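CRISPR-associated endonuclease/helicase Cas3 (Thermus thermophilus HB8, PDB 3SK9) cuts single-stranded DNA in a metal-dependent way with this N-terminal HD nuclease domain, as part of CRISPR defence, and in full-length form also carries a C-terminal helicase/ATPase domain. Local coordinates at residues A17-P22 / L76-P81; R160-D163 / A169-W172; H110-E115 / A149-R154; A11-W16 / D163-E168; K123-P128 / L173-F178. All blocks are in the same frame, centred on the assembly; numbering follows the deposited sequence.

Contact 1: A17-P22 / L76-P81; sequences AKSGNP and LGKASP
Ser-19 and Lys-78 face each other with their CA atoms 7.3 Å apart, one on the irregular loop that follows helix 10-16, the other closing the short 3-10 turn 76-78. The side chain of Lys-78 bridges the gap. Its CG stands anti to the carbonyl carbon (chi1 -71°), and the chain then runs extended through CG and CD before bending at the last torsion. That bend delivers NZ to the hydroxyl of Ser-19, with NZ donating to OG over 3.2 Å. A chi1 of 180° on the serine turns OG toward the lysine. The aliphatic part of the lysine passes the loop loosely, with CD 4.5 Å from the carbonyl O of Lys-18. The turn itself is tied by Ala-79 N to Leu-76 O at 2.9 Å, and Ala-79 is the centre of an inverse gamma turn that carries the chain away. The stronger partner of the ammonium is Asp-75, a metal ligand of the HD site, which it meets in a salt bridge; Ser-19 in turn touches His-29, another metal ligand. Lys-78 therefore sits in the second shell, where its charge probably helps to hold the Asp-75 carboxylate in place, while the Ser-19 hydroxyl probably helps to orient the ammonium.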
# COMPACT_ATOMS: atom_id res chain seq x y z
N ALA A 17 -0.16 14.11 -8.67
CA ALA A 17 0.99 13.44 -8.07
C ALA A 17 1.36 12.23 -8.90
O ALA A 17 0.49 11.46 -9.27
CB ALA A 17 0.67 13.03 -6.66
N LYS A 18 2.64 12.09 -9.24
CA LYS A 18 3.12 10.96 -10.06
C LYS A 18 3.87 9.86 -9.27
O LYS A 18 4.42 10.12 -8.19
CB LYS A 18 4.09 11.48 -11.13
CG LYS A 18 3.51 12.68 -11.92
CD LYS A 18 2.30 12.27 -12.72
CE LYS A 18 1.91 13.34 -13.78
NZ LYS A 18 1.94 14.68 -13.16
N SER A 19 3.92 8.66 -9.84
CA SER A 19 4.78 7.62 -9.26
C SER A 19 5.65 7.02 -10.36
O SER A 19 5.14 6.41 -11.30
CB SER A 19 3.96 6.50 -8.63
OG SER A 19 4.82 5.50 -8.08
N GLY A 20 6.95 7.23 -10.28
CA GLY A 20 7.88 6.49 -11.10
C GLY A 20 8.01 6.96 -12.55
O GLY A 20 9.00 6.64 -13.21
N ASN A 21 7.03 7.72 -13.03
CA ASN A 21 7.02 8.18 -14.41
C ASN A 21 5.92 9.24 -14.55
O ASN A 21 4.84 9.15 -13.92
CB ASN A 21 6.82 6.98 -15.34
CG ASN A 21 6.73 7.37 -16.82
OD1 ASN A 21 5.72 7.86 -17.25
ND2 ASN A 21 7.79 7.11 -17.60
N PRO A 22 6.18 10.30 -15.35
CA PRO A 22 5.22 11.40 -15.56
C PRO A 22 3.85 10.95 -16.09
O PRO A 22 2.84 11.62 -15.93
CB PRO A 22 5.90 12.26 -16.62
CG PRO A 22 7.33 11.91 -16.54
CD PRO A 22 7.41 10.48 -16.14
N LEU A 76 2.12 6.24 -0.27
CA LEU A 76 1.41 7.47 0.00
C LEU A 76 2.40 8.63 0.35
O LEU A 76 2.14 9.81 0.07
CB LEU A 76 0.41 7.27 1.15
CG LEU A 76 -0.38 8.54 1.46
CD1 LEU A 76 -1.24 8.88 0.24
CD2 LEU A 76 -1.27 8.32 2.73
N GLY A 77 3.56 8.26 0.90
CA GLY A 77 4.61 9.24 1.19
C GLY A 77 5.07 10.08 -0.01
O GLY A 77 5.66 11.14 0.17
N LYS A 78 4.81 9.60 -1.24
CA LYS A 78 5.18 10.35 -2.46
C LYS A 78 4.29 11.55 -2.72
O LYS A 78 4.60 12.40 -3.58
CB LYS A 78 5.19 9.44 -3.69
CG LYS A 78 6.37 8.47 -3.67
CD LYS A 78 6.51 7.76 -5.00
CE LYS A 78 7.54 6.65 -4.96
NZ LYS A 78 7.16 5.54 -5.88
N ALA A 79 3.19 11.63 -1.98
CA ALA A 79 2.22 12.71 -2.12
C ALA A 79 2.69 13.92 -1.30
O ALA A 79 2.01 14.35 -0.36
CB ALA A 79 0.84 12.27 -1.67
N SER A 80 3.82 14.47 -1.73
CA SER A 80 4.48 15.59 -1.08
C SER A 80 5.33 16.31 -2.14
O SER A 80 5.85 15.67 -3.05
CB SER A 80 5.37 15.03 0.03
OG SER A 80 6.25 16.07 0.51
N PRO A 81 5.53 17.63 -2.01
CA PRO A 81 6.28 18.34 -3.07
C PRO A 81 7.71 17.81 -3.19
O PRO A 81 8.28 17.84 -4.27
CB PRO A 81 6.33 19.80 -2.58
CG PRO A 81 5.33 19.95 -1.51
CD PRO A 81 4.93 18.53 -1.01

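Contact 2: R160-D163 / A169-W172; sequences RTED and ARRW
The carboxylate of Glu-162 meets the guanidinium of Arg-170 at its edge, the two planes turned only 29° apart, while Phe-117 engages the guanidinium in a cation-pi contact. This is an end-on bidentate salt bridge, closed across the connection between helix 149-161 and helix 165-181 of the largely helical HD domain. NH1 of Arg-170 donates to OE1 of Glu-162 over 2.9 Å, meeting the syn lone pair of OE1. The second bond, from NH2 to OE2, is 3.0 Å long and straighter, with an N-H...acceptor angle of 171°. OE2 lies almost exactly within the guanidinium plane, although NH2 meets it on the syn side, tilted out of the carboxylate plane. The side chains arrive from opposite directions: Glu-162 reaches out extended beyond CG, whereas Arg-170 bends at chi3 (69°) to turn its NH1 and NH2 end toward the acid. Both residues are buried, and each has further polar partners. OE1 of Glu-162 also takes a salt bridge from Lys-167, so two cations share one oxygen and the acid is probably held in its charged form. With NH1 and NH2 both committed to the carboxylate, rotation of the guanidinium is restrained. NH2 also donates to the carbonyl O of Ala-79, bringing the loop 76-81 to the same group, with Ala-79 O 2.9 Å from Arg-170 NH2.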
# COMPACT_ATOMS: atom_id res chain seq x y z
N ARG A 160 6.27 21.44 7.23
CA ARG A 160 5.85 22.72 7.81
C ARG A 160 5.70 23.77 6.72
O ARG A 160 4.82 24.63 6.81
CB ARG A 160 6.82 23.18 8.89
CG ARG A 160 6.65 22.43 10.19
CD ARG A 160 7.42 23.12 11.32
NE ARG A 160 8.86 23.13 11.07
CZ ARG A 160 9.70 22.19 11.49
NH1 ARG A 160 9.24 21.16 12.21
NH2 ARG A 160 10.99 22.28 11.22
N THR A 161 6.52 23.69 5.68
CA THR A 161 6.50 24.70 4.63
C THR A 161 5.71 24.31 3.38
O THR A 161 5.63 25.10 2.45
CB THR A 161 7.93 25.12 4.20
OG1 THR A 161 8.63 24.01 3.60
CG2 THR A 161 8.72 25.64 5.39
N GLU A 162 5.11 23.12 3.33
CA GLU A 162 4.33 22.76 2.13
C GLU A 162 2.98 23.48 2.11
O GLU A 162 2.41 23.84 3.16
CB GLU A 162 4.10 21.23 2.04
CG GLU A 162 3.24 20.73 3.14
CD GLU A 162 2.97 19.21 3.11
OE1 GLU A 162 2.10 18.81 3.90
OE2 GLU A 162 3.60 18.44 2.33
N ASP A 163 2.46 23.66 0.90
CA ASP A 163 1.11 24.16 0.71
C ASP A 163 0.15 23.24 1.46
O ASP A 163 0.26 22.03 1.36
CB ASP A 163 0.78 24.15 -0.78
CG ASP A 163 -0.48 24.92 -1.11
OD1 ASP A 163 -0.43 25.75 -2.03
OD2 ASP A 163 -1.50 24.71 -0.44
N ALA A 169 -5.08 16.58 -0.04
CA ALA A 169 -4.88 15.66 -1.17
C ALA A 169 -4.53 14.24 -0.69
O ALA A 169 -4.98 13.25 -1.27
CB ALA A 169 -3.77 16.17 -2.11
N ARG A 170 -3.72 14.15 0.35
CA ARG A 170 -3.33 12.82 0.83
C ARG A 170 -4.51 12.13 1.48
O ARG A 170 -4.64 10.91 1.37
CB ARG A 170 -2.06 12.85 1.72
CG ARG A 170 -2.03 13.82 2.85
CD ARG A 170 -0.63 13.86 3.52
NE ARG A 170 0.38 14.45 2.65
CZ ARG A 170 1.07 15.56 2.93
NH1 ARG A 170 0.90 16.22 4.07
NH2 ARG A 170 1.95 16.00 2.05
N ARG A 171 -5.40 12.88 2.13
CA ARG A 171 -6.58 12.22 2.69
C ARG A 171 -7.52 11.77 1.58
O ARG A 171 -8.12 10.66 1.64
CB ARG A 171 -7.28 13.16 3.67
CG ARG A 171 -6.30 13.54 4.86
CD ARG A 171 -6.72 14.70 5.81
NE ARG A 171 -5.98 14.62 7.09
CZ ARG A 171 -4.66 14.79 7.23
NH1 ARG A 171 -3.87 15.06 6.18
NH2 ARG A 171 -4.10 14.68 8.44
N TRP A 172 -7.61 12.59 0.53
CA TRP A 172 -8.40 12.24 -0.67
C TRP A 172 -7.92 10.93 -1.30
O TRP A 172 -8.72 10.03 -1.62
CB TRP A 172 -8.31 13.38 -1.70
CG TRP A 172 -9.29 13.25 -2.89
CD1 TRP A 172 -10.51 13.88 -3.05
CD2 TRP A 172 -9.06 12.51 -4.09
NE1 TRP A 172 -11.08 13.52 -4.25
CE2 TRP A 172 -10.21 12.68 -4.91
CE3 TRP A 172 -8.02 11.69 -4.54
CZ2 TRP A 172 -10.34 12.07 -6.16
CZ3 TRP A 172 -8.14 11.09 -5.78
CH2 TRP A 172 -9.30 11.27 -6.57

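Contact 3: H110-E115 / A149-R154; sequences HGVFTE and AEEKSR
Two helices of the HD domain, 110-124 and 149-161, pack here near their N-terminal ends, drawing Val-112 and Lys-152 to a CA separation of 7.0 Å. Val-112 is the buried piece of the interface, and both of its methyl groups bear on Glu-151. CG2 lies against the carboxylate end, 3.5 Å from OE2, and CG1 rests nearer the backbone, 4.0 Å from the carbonyl O of the same residue. The two side chains run at a slant to each other. Since the CG of Glu-151 is anti to its carbonyl carbon (chi1 -72°) and the chain is extended to CD, the acid passes over the valine methyls instead of swinging clear of them, and its CB also comes within 4.1 Å of CG1. The contact is thus made by an aliphatic side chain and the flank of an acid, while the polar end of that acid is engaged elsewhere: OE2 of Glu-151 is hydrogen-bonded to NE2 of His-142. One turn on along helix 149-161, Ala-155 receives Val-112 and Phe-113.

Polar linkage is left to a solvent molecule. Glu-115 and Lys-152 carry opposite charges but do not touch, their OE2 and NZ lying 5.7 Å apart, and a single water fills the interval. Glu-115 also gives its OE1 to the backbone N of Ala-147, which probably steadies the carboxylate. The bridging water donates to OE2 of Glu-115 at 2.8 Å and accepts from NZ of Lys-152 at 3.2 Å.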
# COMPACT_ATOMS: atom_id res chain seq x y z
N HIS A 110 10.86 8.24 0.87
CA HIS A 110 9.42 8.50 0.90
C HIS A 110 8.69 7.65 1.94
O HIS A 110 7.65 8.07 2.45
CB HIS A 110 8.75 8.30 -0.49
CG HIS A 110 8.67 6.88 -0.94
ND1 HIS A 110 9.67 6.28 -1.67
CD2 HIS A 110 7.71 5.95 -0.78
CE1 HIS A 110 9.34 5.03 -1.93
NE2 HIS A 110 8.14 4.80 -1.41
N GLY A 111 9.25 6.50 2.32
CA GLY A 111 8.59 5.65 3.32
C GLY A 111 8.49 6.26 4.70
O GLY A 111 7.55 5.96 5.47
N VAL A 112 9.40 7.19 5.01
CA VAL A 112 9.33 7.95 6.26
C VAL A 112 8.08 8.81 6.23
O VAL A 112 7.32 8.90 7.22
CB VAL A 112 10.57 8.83 6.46
CG1 VAL A 112 10.43 9.71 7.70
CG2 VAL A 112 11.85 7.99 6.56
N PHE A 113 7.85 9.48 5.09
CA PHE A 113 6.58 10.24 4.94
C PHE A 113 5.38 9.33 4.99
O PHE A 113 4.36 9.67 5.60
CB PHE A 113 6.57 11.04 3.65
CG PHE A 113 7.54 12.21 3.66
CD1 PHE A 113 7.12 13.47 4.03
CD2 PHE A 113 8.86 12.02 3.30
CE1 PHE A 113 8.02 14.55 4.01
CE2 PHE A 113 9.75 13.09 3.28
CZ PHE A 113 9.33 14.34 3.63
N THR A 114 5.47 8.14 4.40
CA THR A 114 4.30 7.25 4.45
C THR A 114 4.01 6.98 5.93
O THR A 114 2.85 7.02 6.37
CB THR A 114 4.57 5.91 3.72
OG1 THR A 114 4.74 6.17 2.34
CG2 THR A 114 3.38 4.89 3.95
N GLU A 115 5.04 6.67 6.71
CA GLU A 115 4.79 6.35 8.11
C GLU A 115 4.14 7.55 8.86
O GLU A 115 3.17 7.38 9.59
CB GLU A 115 6.07 5.87 8.81
CG GLU A 115 5.89 5.66 10.35
CD GLU A 115 7.16 5.24 11.05
OE1 GLU A 115 8.19 5.07 10.36
OE2 GLU A 115 7.12 5.06 12.29
N ALA A 149 14.35 9.44 15.03
CA ALA A 149 14.11 10.86 15.34
C ALA A 149 14.64 11.82 14.32
O ALA A 149 14.00 12.80 14.00
CB ALA A 149 14.70 11.20 16.70
N GLU A 150 15.85 11.58 13.82
CA GLU A 150 16.43 12.46 12.84
C GLU A 150 15.64 12.40 11.52
O GLU A 150 15.35 13.45 10.94
CB GLU A 150 17.90 12.10 12.62
CG GLU A 150 18.61 12.91 11.51
CD GLU A 150 18.74 14.42 11.78
OE1 GLU A 150 18.41 14.90 12.89
OE2 GLU A 150 19.17 15.13 10.84
N GLU A 151 15.30 11.21 11.02
CA GLU A 151 14.45 11.14 9.82
C GLU A 151 13.13 11.91 10.01
O GLU A 151 12.70 12.64 9.13
CB GLU A 151 14.09 9.69 9.54
CG GLU A 151 15.24 8.86 9.00
CD GLU A 151 14.79 7.40 8.73
OE1 GLU A 151 14.23 6.77 9.65
OE2 GLU A 151 15.00 6.88 7.61
N LYS A 152 12.47 11.71 11.15
CA LYS A 152 11.18 12.37 11.36
C LYS A 152 11.36 13.89 11.47
O LYS A 152 10.53 14.63 10.93
CB LYS A 152 10.47 11.79 12.58
CG LYS A 152 10.07 10.33 12.36
CD LYS A 152 9.19 9.83 13.48
CE LYS A 152 9.98 9.60 14.75
NZ LYS A 152 9.09 9.07 15.81
N SER A 153 12.43 14.34 12.13
CA SER A 153 12.72 15.77 12.21
C SER A 153 12.89 16.36 10.81
O SER A 153 12.34 17.42 10.53
CB SER A 153 13.99 16.01 13.06
OG SER A 153 14.33 17.39 13.06
N ARG A 154 13.66 15.70 9.94
CA ARG A 154 13.83 16.17 8.56
C ARG A 154 12.53 16.21 7.79
O ARG A 154 12.27 17.17 7.09
CB ARG A 154 14.77 15.29 7.73
CG ARG A 154 16.22 15.46 8.00
CD ARG A 154 16.98 14.54 7.10
NE ARG A 154 18.40 14.52 7.41
CZ ARG A 154 19.34 14.17 6.55
NH1 ARG A 154 19.01 13.80 5.31
NH2 ARG A 154 20.61 14.18 6.91
O HOH W 1 8.77 6.47 14.01

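Contact 4: A11-W16 / D163-E168; sequences AALALW and DPLWKE
Leu-13 turns its CG anti to the backbone N (chi1 -173°), and Trp-166 sets its CG anti to the carbonyl carbon (chi1 -79°), a pairing that slides the indole across the leucine's two methyl groups. Both methyls lie against the ring. CD2 sits over the five-membered ring in a CH-pi contact, 3.8 Å from its centroid and 15° off the normal. CD1 lies farther out along the indole, 3.7 Å from CZ2 of Trp-166 on the benzo ring. The two side chains cross at about a right angle, so the branched end of the leucine spreads over the face. The same CD2 also reaches the backbone of helix 165-181, 3.9 Å from the carbonyl C of Leu-165, and touches the side chain of that residue at CB, 4.0 Å away; it is thus held between Leu-165 and the indole.

Trp-16, one turn after Leu-13, meets Trp-166 edge to edge at the outer end of the indole: its CZ3 is 3.8 Å from CH2 of Trp-166. This is apolar contact at the rims of the rings and not a stack. Trp-16 also makes a cation-pi contact with Lys-18.

Before the second helix the side chain of Asp-163 accepts from the backbone N of Leu-165, OD2 to N 3.1 Å, a capping bond. The short helix 10-16 thus lies against the first turns of helix 165-181, its Ala-11 and Ala-14 continuing onto Trp-172 farther along, while Pro-81 and Gln-84 of the loop after helix 60-71 also touch the Trp-166 indole.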
# COMPACT_ATOMS: atom_id res chain seq x y z
N ALA A 11 -8.49 17.46 -5.33
CA ALA A 11 -8.60 16.27 -6.18
C ALA A 11 -7.63 16.39 -7.33
O ALA A 11 -7.03 15.41 -7.74
CB ALA A 11 -10.00 16.08 -6.71
N ALA A 12 -7.52 17.59 -7.91
CA ALA A 12 -6.58 17.76 -9.02
C ALA A 12 -5.13 17.56 -8.58
O ALA A 12 -4.35 16.94 -9.30
CB ALA A 12 -6.74 19.17 -9.65
N LEU A 13 -4.77 18.12 -7.42
CA LEU A 13 -3.47 17.96 -6.84
C LEU A 13 -3.21 16.46 -6.58
O LEU A 13 -2.13 15.94 -6.88
CB LEU A 13 -3.39 18.68 -5.52
CG LEU A 13 -1.98 18.70 -4.92
CD1 LEU A 13 -0.97 19.24 -5.94
CD2 LEU A 13 -1.94 19.52 -3.63
N ALA A 14 -4.20 15.79 -6.03
CA ALA A 14 -4.04 14.35 -5.71
C ALA A 14 -3.80 13.53 -6.97
O ALA A 14 -2.91 12.67 -6.98
CB ALA A 14 -5.30 13.80 -4.98
N LEU A 15 -4.60 13.79 -8.03
CA LEU A 15 -4.43 13.10 -9.31
C LEU A 15 -3.14 13.47 -10.07
O LEU A 15 -2.61 12.67 -10.84
CB LEU A 15 -5.67 13.29 -10.19
CG LEU A 15 -6.97 12.66 -9.58
CD1 LEU A 15 -8.31 13.13 -10.26
CD2 LEU A 15 -6.89 11.15 -9.57
N TRP A 16 -2.62 14.66 -9.81
CA TRP A 16 -1.41 15.14 -10.48
C TRP A 16 -0.15 14.49 -9.95
O TRP A 16 0.84 14.38 -10.67
CB TRP A 16 -1.28 16.67 -10.38
CG TRP A 16 0.05 17.23 -10.85
CD1 TRP A 16 0.39 17.56 -12.15
CD2 TRP A 16 1.19 17.56 -10.04
NE1 TRP A 16 1.68 18.06 -12.18
CE2 TRP A 16 2.19 18.05 -10.90
CE3 TRP A 16 1.46 17.47 -8.67
CZ2 TRP A 16 3.45 18.46 -10.43
CZ3 TRP A 16 2.72 17.88 -8.21
CH2 TRP A 16 3.69 18.37 -9.09
N ASP A 163 2.46 23.66 0.90
CA ASP A 163 1.11 24.16 0.71
C ASP A 163 0.15 23.24 1.46
O ASP A 163 0.26 22.03 1.36
CB ASP A 163 0.78 24.15 -0.78
CG ASP A 163 -0.48 24.92 -1.11
OD1 ASP A 163 -0.43 25.75 -2.03
OD2 ASP A 163 -1.50 24.71 -0.44
N PRO A 164 -0.76 23.81 2.26
CA PRO A 164 -1.74 23.07 3.08
C PRO A 164 -2.67 22.12 2.29
O PRO A 164 -3.18 21.13 2.83
CB PRO A 164 -2.57 24.19 3.73
CG PRO A 164 -1.68 25.36 3.73
CD PRO A 164 -0.81 25.26 2.52
N LEU A 165 -2.91 22.43 1.03
CA LEU A 165 -3.72 21.58 0.15
C LEU A 165 -3.15 20.13 0.05
O LEU A 165 -3.89 19.17 -0.14
CB LEU A 165 -3.78 22.18 -1.26
CG LEU A 165 -4.98 21.76 -2.12
CD1 LEU A 165 -6.26 22.18 -1.46
CD2 LEU A 165 -4.87 22.36 -3.53
N TRP A 166 -1.83 19.99 0.18
CA TRP A 166 -1.21 18.66 0.18
C TRP A 166 -1.77 17.74 1.29
O TRP A 166 -1.92 16.54 1.09
CB TRP A 166 0.33 18.76 0.29
CG TRP A 166 1.02 19.12 -1.01
CD1 TRP A 166 1.56 20.33 -1.36
CD2 TRP A 166 1.20 18.26 -2.14
NE1 TRP A 166 2.08 20.25 -2.63
CE2 TRP A 166 1.88 18.99 -3.12
CE3 TRP A 166 0.88 16.92 -2.39
CZ2 TRP A 166 2.23 18.44 -4.35
CZ3 TRP A 166 1.24 16.37 -3.63
CH2 TRP A 166 1.90 17.12 -4.57
N LYS A 167 -2.05 18.29 2.47
CA LYS A 167 -2.56 17.46 3.56
C LYS A 167 -3.95 16.97 3.17
O LYS A 167 -4.34 15.83 3.46
CB LYS A 167 -2.63 18.23 4.88
CG LYS A 167 -1.27 18.73 5.37
CD LYS A 167 -1.43 19.78 6.48
CE LYS A 167 -0.10 20.05 7.19
NZ LYS A 167 1.03 20.38 6.27
N GLU A 168 -4.70 17.82 2.51
CA GLU A 168 -6.05 17.43 2.07
C GLU A 168 -5.97 16.36 0.94
O GLU A 168 -6.73 15.38 0.97
CB GLU A 168 -6.85 18.65 1.64
CG GLU A 168 -7.22 19.54 2.83
CD GLU A 168 -7.78 20.88 2.39
OE1 GLU A 168 -9.00 21.00 2.17
OE2 GLU A 168 -6.99 21.84 2.26

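Contact 5: K123-P128 / L173-F178; sequences KEKGLP and LLEEVF
Lys-125 and Leu-174 lie alongside each other, pointing in opposing senses, and Lys-125 then passes Glu-175 at an angle to end in a salt bridge. The lysine stands at the Schellman-closed end of helix 110-124, and its partners lie on the middle of helix 165-181, so the contact joins the end of one helix to the flank of another within the HD domain. It is made almost entirely by this one side chain. Bends at chi2 (-64°) and chi3 curl its methylenes instead of letting them run straight out. Along that curl the CG and CD atoms rest on one methyl of the leucine, CD lying 3.9 Å from CD2 of Leu-174. A looser approach follows farther out, where CE comes to 4.4 Å from CD1 of Phe-178. Lys-125 thus has an aliphatic part lying on buried Leu-174 and loosely near Phe-178, and a charged tip that turns to the more accessible Glu-175.

Glu-175 bends at chi2, which brings the carboxylate round to the ammonium. A second cation, Arg-179, forms a long and weak ion pair with OE2. The helix end is closed by Gly-126, whose positive phi (113°) and N to Lys-123 O bond of 3.0 Å belong to the Schellman motif. At the far end of the lysine, NZ donates to OE1 of Glu-175 over 2.9 Å on the syn lone pair of that oxygen, with OE2 farther off at 3.5 Å.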
# COMPACT_ATOMS: atom_id res chain seq x y z
N LYS A 123 -5.63 6.81 12.19
CA LYS A 123 -6.38 7.15 13.37
C LYS A 123 -7.65 7.93 13.02
O LYS A 123 -8.68 7.73 13.66
CB LYS A 123 -5.53 7.92 14.36
CG LYS A 123 -4.36 7.14 14.90
CD LYS A 123 -3.46 7.96 15.81
CE LYS A 123 -2.08 7.23 15.91
NZ LYS A 123 -1.01 8.07 16.37
N GLU A 124 -7.59 8.82 12.02
CA GLU A 124 -8.80 9.58 11.62
C GLU A 124 -9.87 8.62 11.06
O GLU A 124 -11.07 8.90 11.12
CB GLU A 124 -8.47 10.60 10.52
CG GLU A 124 -7.58 11.77 10.98
CD GLU A 124 -7.05 12.58 9.78
OE1 GLU A 124 -7.40 12.24 8.63
OE2 GLU A 124 -6.28 13.53 10.00
N LYS A 125 -9.43 7.52 10.46
CA LYS A 125 -10.38 6.54 9.91
C LYS A 125 -11.01 5.67 10.99
O LYS A 125 -11.93 4.92 10.71
CB LYS A 125 -9.68 5.60 8.91
CG LYS A 125 -9.41 6.20 7.54
CD LYS A 125 -10.68 6.56 6.77
CE LYS A 125 -11.42 5.39 6.16
NZ LYS A 125 -12.60 5.88 5.33
N GLY A 126 -10.49 5.77 12.22
CA GLY A 126 -11.05 5.06 13.36
C GLY A 126 -10.20 3.95 13.99
O GLY A 126 -10.61 3.33 14.97
N LEU A 127 -9.02 3.65 13.44
CA LEU A 127 -8.17 2.67 14.09
C LEU A 127 -7.60 3.21 15.40
O LEU A 127 -7.14 4.36 15.47
CB LEU A 127 -6.98 2.27 13.21
CG LEU A 127 -6.99 1.04 12.32
CD1 LEU A 127 -5.56 0.74 11.93
CD2 LEU A 127 -7.61 -0.18 12.97
N PRO A 128 -7.55 2.37 16.44
CA PRO A 128 -6.97 2.75 17.73
C PRO A 128 -5.49 3.08 17.60
O PRO A 128 -4.79 2.51 16.73
CB PRO A 128 -7.15 1.49 18.58
CG PRO A 128 -8.24 0.74 17.91
CD PRO A 128 -8.08 0.99 16.46
N LEU A 173 -6.61 10.78 -1.42
CA LEU A 173 -6.07 9.55 -2.02
C LEU A 173 -6.38 8.30 -1.19
O LEU A 173 -6.77 7.24 -1.71
CB LEU A 173 -4.55 9.69 -2.18
CG LEU A 173 -4.10 10.57 -3.34
CD1 LEU A 173 -2.68 10.89 -3.19
CD2 LEU A 173 -4.37 9.89 -4.72
N LEU A 174 -6.16 8.38 0.12
CA LEU A 174 -6.53 7.25 0.98
C LEU A 174 -8.03 6.88 0.86
O LEU A 174 -8.40 5.73 0.78
CB LEU A 174 -6.22 7.59 2.44
CG LEU A 174 -6.62 6.43 3.39
CD1 LEU A 174 -5.69 6.45 4.58
CD2 LEU A 174 -8.11 6.55 3.83
N GLU A 175 -8.90 7.89 0.86
CA GLU A 175 -10.32 7.62 0.74
C GLU A 175 -10.62 6.96 -0.62
O GLU A 175 -11.42 6.04 -0.71
CB GLU A 175 -11.09 8.94 0.94
CG GLU A 175 -12.53 8.80 1.22
CD GLU A 175 -12.83 8.02 2.48
OE1 GLU A 175 -12.08 8.11 3.49
OE2 GLU A 175 -13.84 7.28 2.43
N GLU A 176 -9.95 7.40 -1.68
CA GLU A 176 -10.21 6.80 -3.00
C GLU A 176 -9.86 5.29 -3.07
O GLU A 176 -10.55 4.54 -3.71
CB GLU A 176 -9.46 7.58 -4.07
CG GLU A 176 -9.75 7.19 -5.48
CD GLU A 176 -11.06 7.78 -6.04
OE1 GLU A 176 -11.83 8.43 -5.30
OE2 GLU A 176 -11.35 7.57 -7.22
N VAL A 177 -8.73 4.91 -2.49
CA VAL A 177 -8.32 3.52 -2.46
C VAL A 177 -9.29 2.71 -1.60
O VAL A 177 -9.80 1.71 -2.05
CB VAL A 177 -6.90 3.40 -1.91
CG1 VAL A 177 -6.51 1.92 -1.71
CG2 VAL A 177 -5.91 4.10 -2.90
N PHE A 178 -9.57 3.16 -0.37
CA PHE A 178 -10.50 2.40 0.50
C PHE A 178 -11.87 2.23 -0.15
O PHE A 178 -12.48 1.15 -0.12
CB PHE A 178 -10.64 3.08 1.86
CG PHE A 178 -9.59 2.66 2.83
CD1 PHE A 178 -9.91 1.86 3.92
CD2 PHE A 178 -8.26 2.97 2.61
CE1 PHE A 178 -8.92 1.42 4.79
CE2 PHE A 178 -7.26 2.53 3.50
CZ PHE A 178 -7.59 1.78 4.59

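Helix 165-181 is shared by contacts 2, 4 and 5, which lie successively along it: contact 4 is apolar and aromatic at its start, contact 2 an ion pair in the next turn, contact 5 a mixture of methylene packing and salt bridge beyond. Contact 2 is buried, whereas contacts 1, 3, 4 and 5 are partly buried. Contacts 3 and 5 both use helix 110-124, near its two ends, and contact 3 relies on a water for its polar link. Contact 1 lies beside the metal-binding residues, and segment 110-115 of contact 3 also reaches them, through His-110 to Asp-75. Loop 76-81 of contact 1 touches elements of all the others.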